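Local coordinates for carbohydrate kinase, FGGY (PDB 3IFR), which probably phosphorylates D-xylulose at the expense of ATP, as a sugar kinase of the FGGY family, at residues E120-S123 with E124-L127; Y164-I167 with N168-T172; T469-P472 with A473-E476. One frame throughout, in Å; residues are numbered along the deposited sequence.

Contact 1. Residues E120-S123 with E124-L127; sequences EVDS and EAFL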
# COMPACT_ATOMS: atom_id res chain seq x y z
N GLU A 120 11.29 0.07 25.67
CA GLU A 120 10.38 -0.46 26.66
C GLU A 120 9.77 -1.84 26.34
O GLU A 120 9.32 -2.54 27.25
CB GLU A 120 9.31 0.59 26.93
CG GLU A 120 8.04 0.09 27.60
CD GLU A 120 6.94 1.12 27.45
OE1 GLU A 120 7.28 2.26 27.07
OE2 GLU A 120 5.76 0.78 27.70
N VAL A 121 9.76 -2.26 25.07
CA VAL A 121 9.34 -3.64 24.73
C VAL A 121 10.36 -4.38 23.86
O VAL A 121 11.26 -3.77 23.27
CB VAL A 121 7.98 -3.69 24.00
CG1 VAL A 121 6.90 -3.01 24.83
CG2 VAL A 121 8.12 -3.01 22.63
N ASP A 122 10.22 -5.70 23.78
CA ASP A 122 11.12 -6.48 22.94
C ASP A 122 10.64 -6.31 21.51
O ASP A 122 9.58 -6.80 21.18
CB ASP A 122 11.08 -7.96 23.35
CG ASP A 122 12.05 -8.83 22.55
OD1 ASP A 122 12.63 -8.34 21.55
OD2 ASP A 122 12.24 -10.01 22.93
N SER A 123 11.40 -5.59 20.69
CA SER A 123 10.98 -5.27 19.32
C SER A 123 10.73 -6.47 18.42
O SER A 123 10.14 -6.33 17.35
CB SER A 123 12.00 -4.39 18.60
OG SER A 123 11.81 -3.04 18.94
N GLU A 124 11.25 -7.63 18.83
CA GLU A 124 11.11 -8.87 18.06
C GLU A 124 9.88 -9.58 18.52
O GLU A 124 9.02 -9.95 17.71
CB GLU A 124 12.31 -9.79 18.27
CG GLU A 124 13.54 -9.36 17.51
CD GLU A 124 13.62 -7.85 17.34
OE1 GLU A 124 14.60 -7.24 17.83
OE2 GLU A 124 12.68 -7.28 16.72
N ALA A 125 9.78 -9.78 19.83
CA ALA A 125 8.61 -10.42 20.37
C ALA A 125 7.41 -9.65 19.84
O ALA A 125 6.41 -10.24 19.44
CB ALA A 125 8.66 -10.39 21.88
N PHE A 126 7.53 -8.33 19.81
CA PHE A 126 6.44 -7.46 19.37
C PHE A 126 6.11 -7.71 17.90
O PHE A 126 4.93 -7.86 17.52
CB PHE A 126 6.81 -5.99 19.57
CG PHE A 126 5.75 -5.05 19.11
CD1 PHE A 126 5.63 -4.71 17.78
CD2 PHE A 126 4.84 -4.54 20.01
CE1 PHE A 126 4.63 -3.85 17.36
CE2 PHE A 126 3.84 -3.69 19.59
CZ PHE A 126 3.73 -3.33 18.27
N LEU A 127 7.16 -7.72 17.08
CA LEU A 127 6.99 -7.91 15.64
C LEU A 127 6.45 -9.33 15.35
O LEU A 127 5.60 -9.52 14.47
CB LEU A 127 8.28 -7.56 14.91
CG LEU A 127 8.50 -7.55 13.39
CD1 LEU A 127 9.35 -8.73 12.98
CD2 LEU A 127 7.21 -7.53 12.57
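F126 N reaches back to D122 O over 2.9 Å, and this bond marks the point where the chain leaves the short link after helix 111-120 and winds into helix 123-130. The next bond of the series, from L127 N to S123 O, is weak. How a side chain can take over where the backbone lacks an acceptor is illustrated by D122. Its CG stands anti to the backbone N (chi1 -177°) and beside the carbonyl carbon, which carries the carboxylate to the start of the helix. There OD1 of D122 accepts from E124 N at 3.1 Å, an almost straight bond (162° at the hydrogen) that meets the oxygen from above the carboxylate plane. The same side chain lies against A125, with CB of D122 and CB of A125 3.7 Å apart. The carboxylate of E124 folds back over S123 in a strained and doubtful position, so little can be read from its closeness to that of D122. One step before the cap, V121 sends CG2 obliquely to the ring of F126, touching loosely at CD2 (4.5 Å from V121 CG2). Around this turn L202 packs on V121 and P282 on L127, while E120, closing the preceding helix, forms a salt bridge with R144. Aspartate as N-cap, accepting from the amide two residues on, makes an Asx turn; the apolar pair just outside the cap and four residues into the helix, V121 and F126, is the hydrophobic staple that characteristically accompanies a capped helix N-terminus.

Contact 2. Residues Y164-I167 with N168-T172; sequences YDYI and NMLLT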
# COMPACT_ATOMS: atom_id res chain seq x y z
N TYR A 164 -10.70 5.55 6.63
CA TYR A 164 -11.89 4.89 6.10
C TYR A 164 -12.78 4.37 7.26
O TYR A 164 -14.02 4.31 7.13
CB TYR A 164 -11.55 3.84 4.97
CG TYR A 164 -10.59 2.71 5.37
CD1 TYR A 164 -11.05 1.58 6.09
CD2 TYR A 164 -9.23 2.79 5.08
CE1 TYR A 164 -10.16 0.56 6.49
CE2 TYR A 164 -8.35 1.80 5.45
CZ TYR A 164 -8.81 0.68 6.16
OH TYR A 164 -7.91 -0.30 6.53
N ASP A 165 -12.19 4.04 8.42
CA ASP A 165 -13.06 3.68 9.57
C ASP A 165 -13.97 4.87 9.93
O ASP A 165 -15.17 4.72 10.26
CB ASP A 165 -12.24 3.33 10.81
CG ASP A 165 -11.25 2.21 10.58
OD1 ASP A 165 -11.61 1.17 9.98
OD2 ASP A 165 -10.08 2.34 11.06
N TYR A 166 -13.41 6.07 9.87
CA TYR A 166 -14.19 7.22 10.25
C TYR A 166 -15.37 7.44 9.28
O TYR A 166 -16.50 7.65 9.69
CB TYR A 166 -13.29 8.44 10.37
CG TYR A 166 -14.05 9.71 10.60
CD1 TYR A 166 -14.78 9.88 11.76
CD2 TYR A 166 -14.05 10.72 9.65
CE1 TYR A 166 -15.49 11.06 11.97
CE2 TYR A 166 -14.74 11.89 9.84
CZ TYR A 166 -15.45 12.07 11.01
OH TYR A 166 -16.15 13.22 11.26
N ILE A 167 -15.10 7.35 7.98
CA ILE A 167 -16.13 7.50 6.98
C ILE A 167 -17.21 6.46 7.18
O ILE A 167 -18.39 6.81 7.25
CB ILE A 167 -15.49 7.40 5.57
CG1 ILE A 167 -14.40 8.47 5.42
CG2 ILE A 167 -16.55 7.53 4.47
CD1 ILE A 167 -14.96 9.92 5.46
N ASN A 168 -16.84 5.18 7.30
CA ASN A 168 -17.84 4.14 7.65
C ASN A 168 -18.75 4.48 8.87
O ASN A 168 -19.98 4.24 8.85
CB ASN A 168 -17.15 2.81 7.89
CG ASN A 168 -16.79 2.10 6.61
OD1 ASN A 168 -17.50 2.21 5.59
ND2 ASN A 168 -15.68 1.32 6.66
N MSE A 169 -18.16 5.01 9.94
CA MSE A 169 -18.98 5.45 11.07
C MSE A 169 -20.01 6.48 10.62
O MSE A 169 -21.19 6.30 10.86
CB MSE A 169 -18.14 6.02 12.21
CG MSE A 169 -17.05 5.08 12.59
SE MSE A 169 -15.96 5.78 14.08
CE MSE A 169 -14.69 4.24 14.38
N LEU A 170 -19.57 7.53 9.93
CA LEU A 170 -20.48 8.51 9.38
C LEU A 170 -21.59 7.90 8.49
O LEU A 170 -22.67 8.47 8.40
CB LEU A 170 -19.69 9.56 8.58
CG LEU A 170 -19.31 10.83 9.35
CD1 LEU A 170 -19.07 10.52 10.79
CD2 LEU A 170 -18.10 11.56 8.74
N LEU A 171 -21.30 6.78 7.81
CA LEU A 171 -22.28 6.12 6.90
C LEU A 171 -23.35 5.27 7.60
O LEU A 171 -24.52 5.27 7.20
CB LEU A 171 -21.59 5.22 5.85
CG LEU A 171 -20.71 5.92 4.85
CD1 LEU A 171 -19.87 4.95 4.04
CD2 LEU A 171 -21.57 6.78 3.95
N THR A 172 -22.92 4.57 8.64
CA THR A 172 -23.71 3.48 9.23
C THR A 172 -24.08 3.73 10.70
O THR A 172 -24.97 3.10 11.23
CB THR A 172 -22.90 2.16 9.19
OG1 THR A 172 -21.70 2.33 9.96
CG2 THR A 172 -22.49 1.85 7.76
O HOH W 1 -14.12 0.72 9.01
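Y166 and L170, one helical turn apart, meet at the outer end of the tyrosine ring: CD2 of L170 comes within 3.5 Å of CZ of Y166, while CD1 of L170 lies 3.8 Å from CE1 of the ring. The approach is oblique. With CG anti to the backbone N (chi1 173°), the tyrosine projects outward from the helix and leans only a little toward its C-terminal end, enough to bring the outer part of its ring beside L170. I167 pairs with L171 more loosely: its CG2, anti to the backbone N and beside the carbonyl carbon, stands 4.2 Å from CD1 of L171, and I167 O accepts from L171 N. Beneath both pairs run the i to i+4 backbone bonds.

Helix 163-172 is wedged between helix 52-70 and the central sheet of the N-terminal FGGY domain, a member of the actin-like ATPase clan, and most of its residues face one or the other. Y166, I167 and L170 lie against P52, W55 and W56 of helix 52-70, whereas Y164, N168 and T172 pack on strands 77-84 and 238-244 through V82, A244 and V239; L171 touches both W56 and V82.

N168 is a buried residue whose amide nitrogen is satisfied by a water: ND2 of N168 donates to it over 2.9 Å, and the water donates to OD1 of D165 over 2.7 Å. D165 OD1 also accepts from D178 N, and its OD2 from G162 N, so the aspartate gathers three donors. The backbone O of N168 is gripped twice by T172, by its N and by its OG1; the hydroxyl donates over 2.8 Å from above the carbonyl plane, and also accepts from E174 N.

Contact 3. Residues T469-P472 with A473-E476; sequences TPDP and AKAE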
# COMPACT_ATOMS: atom_id res chain seq x y z
N THR A 469 7.88 -13.49 -20.83
CA THR A 469 8.67 -14.64 -20.35
C THR A 469 10.18 -14.32 -20.25
O THR A 469 10.76 -13.62 -21.07
CB THR A 469 8.52 -15.94 -21.19
OG1 THR A 469 8.92 -15.68 -22.55
CG2 THR A 469 7.13 -16.48 -21.15
N PRO A 470 10.81 -14.86 -19.22
CA PRO A 470 12.24 -14.58 -19.08
C PRO A 470 13.04 -15.27 -20.20
O PRO A 470 12.58 -16.21 -20.85
CB PRO A 470 12.58 -15.22 -17.73
CG PRO A 470 11.21 -15.46 -17.04
CD PRO A 470 10.26 -15.68 -18.14
N ASP A 471 14.24 -14.80 -20.44
CA ASP A 471 15.15 -15.56 -21.24
C ASP A 471 16.10 -16.35 -20.33
O ASP A 471 16.91 -15.76 -19.60
CB ASP A 471 15.90 -14.64 -22.18
CG ASP A 471 17.09 -15.31 -22.81
OD1 ASP A 471 17.44 -16.47 -22.42
OD2 ASP A 471 17.67 -14.66 -23.71
N PRO A 472 16.00 -17.69 -20.37
CA PRO A 472 16.70 -18.50 -19.39
C PRO A 472 18.19 -18.37 -19.53
O PRO A 472 18.88 -18.65 -18.57
CB PRO A 472 16.25 -19.93 -19.76
CG PRO A 472 14.91 -19.71 -20.38
CD PRO A 472 15.18 -18.53 -21.26
N ALA A 473 18.69 -17.92 -20.67
CA ALA A 473 20.10 -17.73 -20.88
C ALA A 473 20.67 -16.55 -20.11
O ALA A 473 21.85 -16.45 -19.97
CB ALA A 473 20.39 -17.57 -22.32
N LYS A 474 19.80 -15.68 -19.61
CA LYS A 474 20.11 -14.55 -18.79
C LYS A 474 20.15 -14.88 -17.32
O LYS A 474 20.55 -14.08 -16.54
CB LYS A 474 19.03 -13.52 -18.98
CG LYS A 474 19.39 -12.30 -19.68
CD LYS A 474 20.10 -12.53 -20.92
CE LYS A 474 19.97 -11.34 -21.76
NZ LYS A 474 21.00 -11.29 -22.73
N ALA A 475 19.73 -16.06 -16.93
CA ALA A 475 19.70 -16.38 -15.53
C ALA A 475 21.08 -16.36 -14.90
O ALA A 475 21.22 -16.03 -13.77
CB ALA A 475 19.07 -17.65 -15.32
N GLU A 476 22.09 -16.71 -15.66
CA GLU A 476 23.44 -16.84 -15.16
C GLU A 476 24.15 -15.50 -14.94
O GLU A 476 24.81 -15.34 -14.00
CB GLU A 476 24.21 -17.75 -16.08
CG GLU A 476 25.48 -18.27 -15.55
CD GLU A 476 26.24 -19.07 -16.58
OE1 GLU A 476 26.24 -20.31 -16.45
OE2 GLU A 476 26.82 -18.48 -17.52
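D471 reaches forward over P472 to grasp the backbone of A473. At the root of its side chain, CB turns CG anti to the backbone N (chi1 166°) and beside the carbonyl carbon, directing the carboxylate toward the residues that follow. CG then comes to 3.7 Å from A473 N without bonding itself. The bond belongs to OD1, which accepts from A473 N at 2.6 Å, a short and somewhat bent arrangement in which the donor arrives on the anti side of the carboxylate and 31° out of its plane. The methyl of A473 lies beside the same oxygen. OD2, the other tip, faces the aliphatic chain of K474, its nearest approach being to CD at 4.3 Å; NZ of K474 stays 4.8 Å from OD2, too far for contact. The backbone of D471 closes the turn, D471 O accepting from K474 N at 2.9 Å, and P472 O takes A475 N in the next one. D471 N is itself anchored by OD1 of D422 on helix 414-424, whose side chain also touches K474.

Because proline has no N-H, the first amide after D471 able to donate is that of A473, and the aspartate meets it in an Asx-Pro turn. The chemistry implies a polar turn in which a carboxylate satisfies the amide of A473 in the approach to helix 475-496, and the nearby lysine may add a mild, longer-range attraction.

In the fold
The three contacts follow in series along the chain, each made between residues close in sequence, and none touches another. Contacts 1 and 2 both belong to the N-terminal FGGY domain, with centres 32 Å apart and nearest atoms about 17 Å apart. Contact 3 follows strand 463-468, an edge of the second six-stranded sheet, and lies on the opposite side of the chain's centre from contact 2, the centres being 49 Å apart. Contact 1 is 42 Å from contact 3, centre to centre. In FGGY kinases the active site occupies the cleft between two actin-like domains. Contacts 1 and 3 lead into helices, whereas contact 2 is buried within the N-terminal domain, between helix 52-70 and the sheet.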